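Local coordinates for L-glyceraldehyde 3-phosphate reductase (Clostridium beijerinckii, PDB 6HG6), which reduces aldehydes such as furfural with NADPH, as an aldo-keto reductase built on a TIM barrel, at residues N11-Y15 and L25-S29; Y3-R9 and F50-G56; K97-W103 and Y115-S119; G108-S112 and R139-T144. All coordinates share one frame; numbering follows the deposited sequence.

In the fold
All four contacts belong to one (β/α)8 barrel. Contacts 1 and 2, with centres about 12 Å apart, join the N-terminal segment to the barrel and touch where Met-13 and Tyr-15 reach Gly-56; contact 1 is nested within the chain loop that contact 2 closes. Contacts 3 and 4 lie across the chain's centre from contact 1, their own centres about 9 Å apart; their segments alternate along the chain, and backbone atoms of Met-102 and Gly-108 tie them together. Contact 3 is the one that reaches the cofactor, with the Lys-97 side chain about 4 Å from NADPH, whereas in contact 4 Arg-139 stays about 7 Å from it.

Contact 1 (N11-Y15 and L25-S29)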
loop_
_atom_site.group_PDB
_atom_site.type_symbol
_atom_site.label_atom_id
_atom_site.label_comp_id
_atom_site.label_asym_id
_atom_site.label_seq_id
_atom_site.Cartn_x
_atom_site.Cartn_y
_atom_site.Cartn_z
ATOM N N ASN A 11 9.740 -19.029 -1.588
ATOM C CA ASN A 11 9.129 -20.309 -2.029
ATOM C C ASN A 11 7.622 -20.222 -2.277
ATOM O O ASN A 11 7.147 -21.020 -3.110
ATOM C CB ASN A 11 9.458 -21.406 -1.033
ATOM C CG ASN A 11 10.923 -21.761 -1.148
ATOM O OD1 ASN A 11 11.440 -22.597 -0.407
ATOM N ND2 ASN A 11 11.570 -21.176 -2.130
ATOM N N GLU A 12 6.890 -19.315 -1.636
ATOM C CA GLU A 12 5.403 -19.346 -1.698
ATOM C C GLU A 12 4.812 -18.052 -2.228
ATOM O O GLU A 12 3.830 -18.110 -2.970
ATOM C CB GLU A 12 4.828 -19.564 -0.297
ATOM C CG GLU A 12 5.153 -20.932 0.278
ATOM C CD GLU A 12 4.371 -22.058 -0.366
ATOM O OE1 GLU A 12 4.918 -23.170 -0.415
ATOM O OE2 GLU A 12 3.189 -21.833 -0.775
ATOM N N MET A 13 5.352 -16.913 -1.814
ATOM C CA MET A 13 4.754 -15.622 -2.193
ATOM C C MET A 13 4.732 -15.528 -3.724
ATOM O O MET A 13 5.643 -16.037 -4.367
ATOM C CB MET A 13 5.577 -14.476 -1.582
ATOM C CG MET A 13 5.071 -13.136 -1.930
ATOM S SD MET A 13 3.322 -12.795 -1.622
ATOM C CE MET A 13 3.142 -13.110 0.132
ATOM N N LYS A 14 3.716 -14.912 -4.301
ATOM C CA LYS A 14 3.690 -14.588 -5.750
ATOM C C LYS A 14 4.029 -13.106 -5.934
ATOM O O LYS A 14 3.726 -12.303 -5.041
ATOM C CB LYS A 14 2.337 -14.949 -6.342
ATOM C CG LYS A 14 2.055 -16.447 -6.294
ATOM C CD LYS A 14 0.832 -16.848 -7.100
ATOM C CE LYS A 14 0.665 -18.345 -7.184
ATOM N NZ LYS A 14 -0.644 -18.685 -7.784
ATOM N N TYR A 15 4.664 -12.772 -7.053
ATOM C CA TYR A 15 5.152 -11.416 -7.402
ATOM C C TYR A 15 4.511 -11.008 -8.719
ATOM O O TYR A 15 4.400 -11.870 -9.626
ATOM C CB TYR A 15 6.688 -11.377 -7.451
ATOM C CG TYR A 15 7.286 -11.755 -6.122
ATOM C CD1 TYR A 15 7.489 -10.816 -5.122
ATOM C CD2 TYR A 15 7.595 -13.077 -5.844
ATOM C CE1 TYR A 15 7.947 -11.201 -3.875
ATOM C CE2 TYR A 15 8.041 -13.480 -4.597
ATOM C CZ TYR A 15 8.241 -12.522 -3.612
ATOM O OH TYR A 15 8.665 -12.980 -2.395
ATOM N N LEU A 25 5.826 -6.359 -7.493
ATOM C CA LEU A 25 5.470 -6.252 -6.077
ATOM C C LEU A 25 5.066 -7.657 -5.622
ATOM O O LEU A 25 4.501 -8.441 -6.387
ATOM C CB LEU A 25 4.276 -5.316 -5.875
ATOM C CG LEU A 25 4.405 -3.893 -6.383
ATOM C CD1 LEU A 25 3.210 -3.058 -5.940
ATOM C CD2 LEU A 25 5.692 -3.267 -5.901
ATOM N N PRO A 26 5.271 -7.989 -4.335
ATOM C CA PRO A 26 4.661 -9.188 -3.763
ATOM C C PRO A 26 3.142 -8.941 -3.820
ATOM O O PRO A 26 2.714 -7.795 -3.667
ATOM C CB PRO A 26 5.094 -9.159 -2.290
ATOM C CG PRO A 26 5.278 -7.656 -2.007
ATOM C CD PRO A 26 5.876 -7.136 -3.301
ATOM N N MET A 27 2.345 -9.984 -3.959
ATOM C CA MET A 27 0.879 -9.807 -4.024
ATOM C C MET A 27 0.366 -9.281 -2.686
ATOM O O MET A 27 -0.664 -8.619 -2.705
ATOM C CB MET A 27 0.174 -11.099 -4.415
ATOM C CG MET A 27 0.370 -11.395 -5.864
ATOM S SD MET A 27 -0.622 -12.854 -6.345
ATOM C CE MET A 27 -2.283 -12.208 -6.279
ATOM N N ILE A 28 1.098 -9.525 -1.608
ATOM C CA ILE A 28 0.871 -8.900 -0.273
ATOM C C ILE A 28 2.061 -7.990 0.025
ATOM O O ILE A 28 3.161 -8.494 0.060
ATOM C CB ILE A 28 0.694 -9.929 0.879
ATOM C CG1 ILE A 28 -0.389 -10.967 0.604
ATOM C CG2 ILE A 28 0.407 -9.191 2.168
ATOM C CD1 ILE A 28 -1.699 -10.333 0.290
ATOM N N SER A 29 1.796 -6.704 0.243
ATOM C CA SER A 29 2.767 -5.684 0.682
ATOM C C SER A 29 2.456 -5.331 2.130
ATOM O O SER A 29 1.252 -5.451 2.539
ATOM C CB SER A 29 2.743 -4.465 -0.199
ATOM O OG SER A 29 3.118 -4.784 -1.539
#
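Tyr-15 and Pro-26 form a non-hydrogen-bonded antiparallel pair in the small hairpin of strands 15-17 and 24-26, the kind of N-terminal hairpin that closes the bottom of the barrel in aldo-keto reductases. Proline suits this place because the pairing asks nothing of its nitrogen. Both side chains lie on one face of the hairpin, where CE1 of Tyr-15 packs obliquely on CB of Pro-26, 3.8 Å away. In the backbone, CA of Tyr-15 approaches O of Leu-25 at 3.2 Å, a CA-H...O contact. One true hydrogen bond crosses the segments, from N of Met-27 to O of Lys-14 (2.9 Å, 150° at the hydrogen).

Two flexible methionines add apolar contacts. Met-13 runs opposite its own nitrogen (chi1 179°), which sets CG 4.0 Å from CB of Pro-26, and the bends at the next two torsions bring CE to 4.1 Å from CB of Ile-28. SD of Met-27 rests 3.6 Å from CB of Lys-14, whose extended chain carries its charge outward.

Further out, Ile-28 begins barrel strand 28-31 and packs on Val-295 and Ile-297 of the adjoining strand, while OH of Tyr-15 is hydrogen-bonded to O of Gly-56.

Contact 2 (Y3-R9 and F50-G56)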
loop_
_atom_site.group_PDB
_atom_site.type_symbol
_atom_site.label_atom_id
_atom_site.label_comp_id
_atom_site.label_asym_id
_atom_site.label_seq_id
_atom_site.Cartn_x
_atom_site.Cartn_y
_atom_site.Cartn_z
ATOM N N TYR A 3 19.418 -11.537 13.228
ATOM C CA TYR A 3 18.321 -11.855 12.273
ATOM C C TYR A 3 18.942 -12.352 10.972
ATOM O O TYR A 3 19.795 -11.694 10.433
ATOM C CB TYR A 3 17.434 -10.676 11.897
ATOM C CG TYR A 3 16.485 -10.949 10.746
ATOM C CD1 TYR A 3 15.508 -11.933 10.834
ATOM C CD2 TYR A 3 16.576 -10.243 9.560
ATOM C CE1 TYR A 3 14.610 -12.157 9.802
ATOM C CE2 TYR A 3 15.699 -10.467 8.509
ATOM C CZ TYR A 3 14.715 -11.429 8.631
ATOM O OH TYR A 3 13.839 -11.639 7.604
ATOM N N GLN A 4 18.494 -13.497 10.499
ATOM C CA GLN A 4 18.912 -14.057 9.190
ATOM C C GLN A 4 17.623 -14.434 8.485
ATOM O O GLN A 4 16.853 -15.224 9.040
ATOM C CB GLN A 4 19.796 -15.289 9.330
ATOM C CG GLN A 4 21.172 -15.015 9.915
ATOM C CD GLN A 4 21.933 -16.318 9.997
ATOM O OE1 GLN A 4 22.206 -16.833 11.090
ATOM N NE2 GLN A 4 22.178 -16.923 8.838
ATOM N N ALA A 5 17.396 -13.810 7.343
ATOM C CA ALA A 5 16.157 -13.984 6.578
ATOM C C ALA A 5 16.032 -15.463 6.253
ATOM O O ALA A 5 17.058 -16.144 6.091
ATOM C CB ALA A 5 16.168 -13.137 5.349
ATOM N N SER A 6 14.806 -15.953 6.322
ATOM C CA SER A 6 14.482 -17.350 6.010
ATOM C C SER A 6 14.978 -17.701 4.599
ATOM O O SER A 6 14.635 -16.987 3.670
ATOM C CB SER A 6 13.018 -17.559 6.102
ATOM O OG SER A 6 12.721 -18.867 5.667
ATOM N N LYS A 7 15.671 -18.824 4.450
ATOM C CA LYS A 7 16.103 -19.322 3.125
ATOM C C LYS A 7 14.876 -19.696 2.277
ATOM O O LYS A 7 14.998 -19.724 1.061
ATOM C CB LYS A 7 17.026 -20.530 3.291
ATOM C CG LYS A 7 18.435 -20.245 3.813
ATOM C CD LYS A 7 19.154 -19.024 3.200
ATOM C CE LYS A 7 20.637 -19.201 2.915
ATOM N NZ LYS A 7 21.304 -20.110 3.881
ATOM N N ASN A 8 13.714 -19.918 2.881
ATOM C CA ASN A 8 12.474 -20.310 2.157
ATOM C C ASN A 8 11.626 -19.090 1.796
ATOM O O ASN A 8 10.528 -19.271 1.288
ATOM C CB ASN A 8 11.635 -21.260 3.018
ATOM C CG ASN A 8 12.337 -22.565 3.311
ATOM O OD1 ASN A 8 13.070 -23.103 2.476
ATOM N ND2 ASN A 8 12.086 -23.115 4.487
ATOM N N ARG A 9 12.105 -17.867 1.995
ATOM C CA ARG A 9 11.231 -16.673 1.880
ATOM C C ARG A 9 10.697 -16.449 0.466
ATOM O O ARG A 9 9.673 -15.811 0.372
ATOM C CB ARG A 9 11.942 -15.440 2.417
ATOM C CG ARG A 9 13.141 -15.032 1.587
ATOM C CD ARG A 9 13.868 -13.907 2.258
ATOM N NE ARG A 9 15.081 -13.504 1.575
ATOM C CZ ARG A 9 16.249 -14.106 1.684
ATOM N NH1 ARG A 9 16.407 -15.222 2.376
ATOM N NH2 ARG A 9 17.271 -13.623 1.023
ATOM N N PHE A 50 10.517 -8.687 10.150
ATOM C CA PHE A 50 11.207 -9.965 9.950
ATOM C C PHE A 50 10.178 -10.995 9.482
ATOM O O PHE A 50 10.473 -11.773 8.553
ATOM C CB PHE A 50 11.889 -10.436 11.232
ATOM C CG PHE A 50 12.967 -9.513 11.752
ATOM C CD1 PHE A 50 13.622 -8.617 10.924
ATOM C CD2 PHE A 50 13.434 -9.691 13.048
ATOM C CE1 PHE A 50 14.616 -7.779 11.421
ATOM C CE2 PHE A 50 14.456 -8.892 13.532
ATOM C CZ PHE A 50 15.058 -7.964 12.713
ATOM N N THR A 51 9.011 -11.054 10.133
ATOM C CA THR A 51 7.952 -12.010 9.738
ATOM C C THR A 51 7.532 -11.720 8.296
ATOM O O THR A 51 7.448 -12.662 7.515
ATOM C CB THR A 51 6.753 -11.960 10.689
ATOM O OG1 THR A 51 7.271 -12.242 11.988
ATOM C CG2 THR A 51 5.696 -12.955 10.292
ATOM N N ALA A 52 7.342 -10.457 7.933
ATOM C CA ALA A 52 6.906 -10.059 6.591
ATOM C C ALA A 52 7.928 -10.574 5.560
ATOM O O ALA A 52 7.559 -11.307 4.626
ATOM C CB ALA A 52 6.770 -8.573 6.510
ATOM N N PHE A 53 9.193 -10.226 5.756
ATOM C CA PHE A 53 10.262 -10.582 4.794
ATOM C C PHE A 53 10.440 -12.096 4.751
ATOM O O PHE A 53 10.653 -12.640 3.656
ATOM C CB PHE A 53 11.553 -9.839 5.129
ATOM C CG PHE A 53 12.639 -9.961 4.087
ATOM C CD1 PHE A 53 12.382 -9.586 2.786
ATOM C CD2 PHE A 53 13.911 -10.376 4.429
ATOM C CE1 PHE A 53 13.359 -9.725 1.792
ATOM C CE2 PHE A 53 14.896 -10.504 3.459
ATOM C CZ PHE A 53 14.616 -10.171 2.144
ATOM N N ASP A 54 10.372 -12.789 5.891
ATOM C CA ASP A 54 10.566 -14.253 5.927
ATOM C C ASP A 54 9.488 -14.955 5.099
ATOM O O ASP A 54 9.718 -16.101 4.743
ATOM C CB ASP A 54 10.561 -14.790 7.357
ATOM C CG ASP A 54 11.858 -14.581 8.115
ATOM O OD1 ASP A 54 12.825 -14.117 7.523
ATOM O OD2 ASP A 54 11.891 -15.006 9.296
ATOM N N ASN A 55 8.328 -14.308 4.905
ATOM C CA ASN A 55 7.159 -14.857 4.156
ATOM C C ASN A 55 7.101 -14.276 2.742
ATOM O O ASN A 55 6.066 -14.435 2.068
ATOM C CB ASN A 55 5.880 -14.603 4.946
ATOM C CG ASN A 55 5.830 -15.545 6.122
ATOM O OD1 ASN A 55 6.209 -15.183 7.240
ATOM N ND2 ASN A 55 5.523 -16.788 5.861
ATOM N N GLY A 56 8.178 -13.624 2.302
ATOM C CA GLY A 56 8.329 -13.139 0.917
ATOM C C GLY A 56 7.757 -11.785 0.666
ATOM O O GLY A 56 7.797 -11.355 -0.492
HETATM O O HOH W 1 14.380 -15.787 9.887
HETATM O O HOH W 2 9.625 -18.734 4.975
#
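The C-terminal end of helix 42-54, finished by a Schellman motif with Gly-56 as its C-prime residue, receives the N-terminal tail: Tyr-3 meets Phe-50 and Asp-54, and Ala-5 and Arg-9 meet Phe-53. The rings of Tyr-3 and Phe-50 form an offset stack with centroids 3.9 Å apart and planes only 5° from parallel. A chi1 of 170° turns the phenol away from its own nitrogen and over the ring of Phe-50, where its hydroxyl also meets the edge of Phe-53. Ala-5, small enough to let the chain pass close, sets CB 3.5 Å from CE2 of Phe-53. CD of Arg-9 makes a CH-pi contact over the Phe-53 face, 4.0 Å from the centroid. Its NH1 gives O of Ser-6 a second bond (2.8 Å) besides the type I turn's own from N of Arg-9, and NH2 is salt-bridged to Glu-91.

OD1 of Asp-54 takes two hydrogen bonds, from OH of Tyr-3 at 2.7 Å and from N of Ser-6 at 3.0 Å, arriving from opposite faces of the carboxylate. A water links OD2 of Asp-54 to O of Gln-4. With this many donors around it, the carboxylate is probably kept ionised and its rotation fixed.

Contact 3 (K97-W103 and Y115-S119); sequences KAGYKMW and YILAS
Tyr-115 points from helix 113-127 into the bend of segment 97-103, and its ring is met on several sides. One face lies under Ala-98, whose CB is 4.1 Å from CZ of Tyr-115; this small residue lets strand and helix come close, with CA of Ala-98 5.5 Å from CA of Ile-116. The ring's edge is turned toward the face of Trp-103 in a T-shaped pair, the planes 77° apart and the centroid of the six-membered indole ring 5.4 Å from that of the phenol. The two side chains run past each other in opposite directions, CH2 of Trp-103 reaching 3.7 Å from CD1 of Tyr-115. This depends on chi1 of Trp-103 at 65°, which places CG between the backbone N and carbonyl carbon and turns the indole toward the helix; there CH2 also touches CB of Ala-118, and N of Ser-119 lies near the indole plane, at its edge.

OH of Tyr-115 accepts from N of Gly-99 at 3.2 Å and donates to O of Tyr-100 over 2.5 Å, so short that the exact length is doubtful, with Asn-64 a further partner. Gly-99, at phi 157°, adopts a conformation that only glycine takes comfortably. Between strand and helix a water joins O of Lys-97 to OG of Ser-119, which is also bonded to Asn-64.

Lys-97 itself points away from the helix, toward NADPH, salt-bridged to Asp-61 and hydrogen-bonded to Tyr-66. The arrangement is that of a TIM-barrel strand-loop-helix unit whose strand end carries a lysine consistent with the Asp-Tyr-Lys-His tetrad of aldo-keto reductases.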
loop_
_atom_site.group_PDB
_atom_site.type_symbol
_atom_site.label_atom_id
_atom_site.label_comp_id
_atom_site.label_asym_id
_atom_site.label_seq_id
_atom_site.Cartn_x
_atom_site.Cartn_y
_atom_site.Cartn_z
ATOM N N LYS A 97 6.190 8.987 0.770
ATOM C CA LYS A 97 5.213 9.877 0.140
ATOM C C LYS A 97 5.278 11.239 0.817
ATOM O O LYS A 97 5.715 11.337 1.962
ATOM C CB LYS A 97 3.783 9.323 0.299
ATOM C CG LYS A 97 3.656 7.811 0.221
ATOM C CD LYS A 97 2.188 7.365 0.160
ATOM C CE LYS A 97 2.000 5.870 0.126
ATOM N NZ LYS A 97 2.255 5.303 1.470
ATOM N N ALA A 98 4.800 12.225 0.081
ATOM C CA ALA A 98 4.559 13.591 0.563
ATOM C C ALA A 98 3.281 14.081 -0.113
ATOM O O ALA A 98 3.069 13.803 -1.340
ATOM C CB ALA A 98 5.740 14.460 0.219
ATOM N N GLY A 99 2.428 14.756 0.637
ATOM C CA GLY A 99 1.201 15.341 0.064
ATOM C C GLY A 99 0.104 15.589 1.072
ATOM O O GLY A 99 -0.791 16.425 0.790
ATOM N N TYR A 100 0.154 14.911 2.221
ATOM C CA TYR A 100 -0.703 15.176 3.388
ATOM C C TYR A 100 0.092 16.028 4.376
ATOM O O TYR A 100 1.253 16.387 4.104
ATOM C CB TYR A 100 -1.251 13.890 4.037
ATOM C CG TYR A 100 -2.462 13.312 3.332
ATOM C CD1 TYR A 100 -3.707 13.898 3.457
ATOM C CD2 TYR A 100 -2.360 12.190 2.526
ATOM C CE1 TYR A 100 -4.843 13.351 2.866
ATOM C CE2 TYR A 100 -3.474 11.643 1.894
ATOM C CZ TYR A 100 -4.704 12.248 2.041
ATOM O OH TYR A 100 -5.797 11.718 1.422
ATOM N N LYS A 101 -0.523 16.348 5.505
ATOM C CA LYS A 101 0.086 17.307 6.447
ATOM C C LYS A 101 1.234 16.610 7.168
ATOM O O LYS A 101 1.024 15.517 7.751
ATOM C CB LYS A 101 -0.898 17.875 7.445
ATOM C CG LYS A 101 -0.267 18.950 8.320
ATOM C CD LYS A 101 -1.262 19.581 9.195
ATOM C CE LYS A 101 -0.644 20.659 10.035
ATOM N NZ LYS A 101 -1.706 21.410 10.709
ATOM N N MET A 102 2.416 17.205 7.084
ATOM C CA MET A 102 3.607 16.676 7.770
ATOM C C MET A 102 4.075 17.675 8.826
ATOM O O MET A 102 4.374 17.222 9.947
ATOM C CB MET A 102 4.725 16.394 6.764
ATOM C CG MET A 102 5.996 15.906 7.418
ATOM S SD MET A 102 5.716 14.223 8.054
ATOM C CE MET A 102 7.180 14.052 9.066
ATOM N N TRP A 103 4.205 18.961 8.502
ATOM C CA TRP A 103 4.647 19.965 9.499
ATOM C C TRP A 103 3.793 21.205 9.326
ATOM O O TRP A 103 2.986 21.246 8.392
ATOM C CB TRP A 103 6.164 20.219 9.424
ATOM C CG TRP A 103 6.687 20.849 8.163
ATOM C CD1 TRP A 103 6.691 22.191 7.873
ATOM C CD2 TRP A 103 7.357 20.201 7.068
ATOM N NE1 TRP A 103 7.266 22.402 6.642
ATOM C CE2 TRP A 103 7.693 21.209 6.133
ATOM C CE3 TRP A 103 7.643 18.872 6.722
ATOM C CZ2 TRP A 103 8.352 20.927 4.934
ATOM C CZ3 TRP A 103 8.287 18.610 5.534
ATOM C CH2 TRP A 103 8.600 19.623 4.628
ATOM N N TYR A 115 7.512 21.650 -0.673
ATOM C CA TYR A 115 7.145 20.627 0.325
ATOM C C TYR A 115 7.639 19.260 -0.129
ATOM O O TYR A 115 8.209 18.505 0.661
ATOM C CB TYR A 115 5.640 20.683 0.565
ATOM C CG TYR A 115 5.113 19.488 1.301
ATOM C CD1 TYR A 115 5.700 19.028 2.462
ATOM C CD2 TYR A 115 3.992 18.826 0.827
ATOM C CE1 TYR A 115 5.184 17.924 3.129
ATOM C CE2 TYR A 115 3.459 17.741 1.493
ATOM C CZ TYR A 115 4.064 17.286 2.649
ATOM O OH TYR A 115 3.564 16.163 3.264
ATOM N N ILE A 116 7.339 18.903 -1.374
ATOM C CA ILE A 116 7.611 17.533 -1.860
ATOM C C ILE A 116 9.107 17.273 -1.733
ATOM O O ILE A 116 9.497 16.250 -1.183
ATOM C CB ILE A 116 7.031 17.323 -3.267
ATOM C CG1 ILE A 116 5.505 17.323 -3.235
ATOM C CG2 ILE A 116 7.642 16.092 -3.885
ATOM C CD1 ILE A 116 4.874 17.301 -4.625
ATOM N N LEU A 117 9.959 18.170 -2.231
ATOM C CA LEU A 117 11.401 17.903 -2.209
ATOM C C LEU A 117 11.964 18.042 -0.799
ATOM O O LEU A 117 12.839 17.253 -0.473
ATOM C CB LEU A 117 12.099 18.780 -3.244
ATOM C CG LEU A 117 11.685 18.514 -4.698
ATOM C CD1 LEU A 117 12.463 19.446 -5.607
ATOM C CD2 LEU A 117 11.973 17.088 -5.040
ATOM N N ALA A 118 11.581 19.042 -0.029
ATOM C CA ALA A 118 12.047 19.162 1.375
ATOM C C ALA A 118 11.645 17.909 2.152
ATOM O O ALA A 118 12.452 17.382 2.920
ATOM C CB ALA A 118 11.519 20.423 2.023
ATOM N N SER A 119 10.439 17.416 1.947
ATOM C CA SER A 119 9.950 16.211 2.648
ATOM C C SER A 119 10.772 14.993 2.261
ATOM O O SER A 119 11.168 14.227 3.126
ATOM C CB SER A 119 8.513 15.943 2.343
ATOM O OG SER A 119 8.125 14.837 3.145
HETATM O O HOH W 3 8.541 12.383 2.176
#

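Contact 4 (G108-S112 and R139-T144); sequences GDFGS and RMDPDT
Asp-109, its carboxylate swung opposite the backbone nitrogen (chi1 -161°), meets Arg-139, whose first torsion sets CG between backbone N and carbonyl carbon and whose bend at chi2 carries the guanidinium across from the neighbouring loop. The two side chains cross at about a right angle, yet their flat ends are tilted only moderately against each other (23°). NH2 of Arg-139 donates to the syn side of OD1 of Asp-109 at 2.8 Å, in a salt bridge lying in the guanidinium plane. A water completes the link, 2.5 Å from OD2 of Asp-109 and 3.0 Å from NH2 of Arg-139.

Phe-110 lies above this pair. Its ring is tilted just 16° from the guanidinium, and CE1 lies over one face of that group, toward its rim, 3.3 Å from NH2 of Arg-139. An aromatic residue suits the spot because a flat ring can lean over the guanidinium face while the acid takes its edge. Nearer the backbone, CB of Phe-110 comes within 3.3 Å of OD2 of Asp-141.

That aspartate organises its own loop: OD1 accepts from N of Asp-143 at 2.9 Å, an Asx turn, and OD2 from OG1 of Thr-144 at 2.6 Å. Gly-111, whose backbone angles are those of a glycine, passes close to the carboxylate, and CG2 of Thr-144 rests 3.5 Å from O of Gly-111.

NE of Arg-139 is hydrogen-bonded to O of Gly-99, and Ser-112 N-caps helix 113-127. The whole is a meeting of two successive βα loops, those after strands 93-98 and 132-137, at the C-terminal ends of the strands of a TIM barrel.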
loop_
_atom_site.group_PDB
_atom_site.type_symbol
_atom_site.label_atom_id
_atom_site.label_comp_id
_atom_site.label_asym_id
_atom_site.label_seq_id
_atom_site.Cartn_x
_atom_site.Cartn_y
_atom_site.Cartn_z
ATOM N N GLY A 108 4.344 22.585 4.519
ATOM C CA GLY A 108 4.368 21.266 5.176
ATOM C C GLY A 108 3.164 20.395 4.860
ATOM O O GLY A 108 2.939 19.428 5.596
ATOM N N ASP A 109 2.492 20.666 3.740
ATOM C CA ASP A 109 1.300 19.935 3.274
ATOM C C ASP A 109 1.126 20.227 1.780
ATOM O O ASP A 109 1.735 21.196 1.283
ATOM C CB ASP A 109 0.092 20.422 4.063
ATOM C CG ASP A 109 -1.133 19.543 4.080
ATOM O OD1 ASP A 109 -1.186 18.586 3.283
ATOM O OD2 ASP A 109 -2.057 19.855 4.913
ATOM N N PHE A 110 0.277 19.462 1.118
ATOM C CA PHE A 110 -0.233 19.733 -0.254
ATOM C C PHE A 110 0.735 19.699 -1.470
ATOM O O PHE A 110 0.717 20.472 -2.398
ATOM C CB PHE A 110 -0.869 21.118 -0.322
ATOM C CG PHE A 110 -2.095 21.240 0.554
ATOM C CD1 PHE A 110 -3.216 20.491 0.263
ATOM C CD2 PHE A 110 -2.097 22.042 1.684
ATOM C CE1 PHE A 110 -4.360 20.568 1.055
ATOM C CE2 PHE A 110 -3.240 22.123 2.484
ATOM C CZ PHE A 110 -4.350 21.369 2.174
ATOM N N GLY A 111 1.585 18.875 -1.835
ATOM C CA GLY A 111 1.706 19.325 -3.338
ATOM C C GLY A 111 2.739 20.352 -3.959
ATOM O O GLY A 111 3.108 20.234 -5.201
ATOM N N SER A 112 3.194 21.420 -3.304
ATOM C CA SER A 112 4.253 22.286 -3.885
ATOM C C SER A 112 5.567 21.527 -4.065
ATOM O O SER A 112 5.844 20.593 -3.309
ATOM C CB SER A 112 4.508 23.511 -3.026
ATOM O OG SER A 112 5.089 23.148 -1.764
ATOM N N ARG A 139 -1.551 12.566 -2.381
ATOM C CA ARG A 139 -2.956 12.848 -2.729
ATOM C C ARG A 139 -2.976 13.964 -3.772
ATOM O O ARG A 139 -1.971 14.700 -3.916
ATOM C CB ARG A 139 -3.771 13.285 -1.509
ATOM C CG ARG A 139 -3.172 14.480 -0.760
ATOM C CD ARG A 139 -4.195 15.371 -0.123
ATOM N NE ARG A 139 -3.645 16.291 0.884
ATOM C CZ ARG A 139 -4.372 16.927 1.776
ATOM N NH1 ARG A 139 -5.690 16.812 1.785
ATOM N NH2 ARG A 139 -3.801 17.720 2.665
ATOM N N MET A 140 -4.106 14.127 -4.429
ATOM C CA MET A 140 -4.251 15.218 -5.402
ATOM C C MET A 140 -4.252 16.580 -4.678
ATOM O O MET A 140 -4.804 16.709 -3.580
ATOM C CB MET A 140 -5.537 15.047 -6.205
ATOM C CG MET A 140 -5.568 13.759 -7.004
ATOM S SD MET A 140 -7.002 13.623 -8.071
ATOM C CE MET A 140 -8.339 13.294 -6.923
ATOM N N ASP A 141 -3.651 17.579 -5.303
ATOM C CA ASP A 141 -3.741 18.974 -4.846
ATOM C C ASP A 141 -4.277 19.794 -6.003
ATOM O O ASP A 141 -3.508 20.267 -6.838
ATOM C CB ASP A 141 -2.385 19.520 -4.412
ATOM C CG ASP A 141 -2.519 20.940 -3.889
ATOM O OD1 ASP A 141 -3.669 21.438 -3.818
ATOM O OD2 ASP A 141 -1.460 21.535 -3.572
ATOM N N PRO A 142 -5.588 20.030 -6.079
ATOM C CA PRO A 142 -6.124 20.800 -7.193
ATOM C C PRO A 142 -5.716 22.275 -7.136
ATOM O O PRO A 142 -5.944 22.948 -8.107
ATOM C CB PRO A 142 -7.645 20.593 -7.069
ATOM C CG PRO A 142 -7.852 20.280 -5.580
ATOM C CD PRO A 142 -6.629 19.493 -5.179
ATOM N N ASP A 143 -5.102 22.735 -6.043
ATOM C CA ASP A 143 -4.673 24.151 -5.893
ATOM C C ASP A 143 -3.211 24.346 -6.327
ATOM O O ASP A 143 -2.747 25.484 -6.286
ATOM C CB ASP A 143 -4.974 24.644 -4.478
ATOM C CG ASP A 143 -6.481 24.640 -4.205
ATOM O OD1 ASP A 143 -7.247 25.256 -4.999
ATOM O OD2 ASP A 143 -6.906 23.916 -3.289
ATOM N N THR A 144 -2.479 23.278 -6.631
ATOM C CA THR A 144 -1.103 23.358 -7.208
ATOM C C THR A 144 -1.199 22.813 -8.624
ATOM O O THR A 144 -1.800 21.757 -8.827
ATOM C CB THR A 144 -0.086 22.520 -6.437
ATOM O OG1 THR A 144 -0.004 23.004 -5.097
ATOM C CG2 THR A 144 1.309 22.540 -7.040
HETATM O O HOH W 4 -4.463 19.088 5.224
#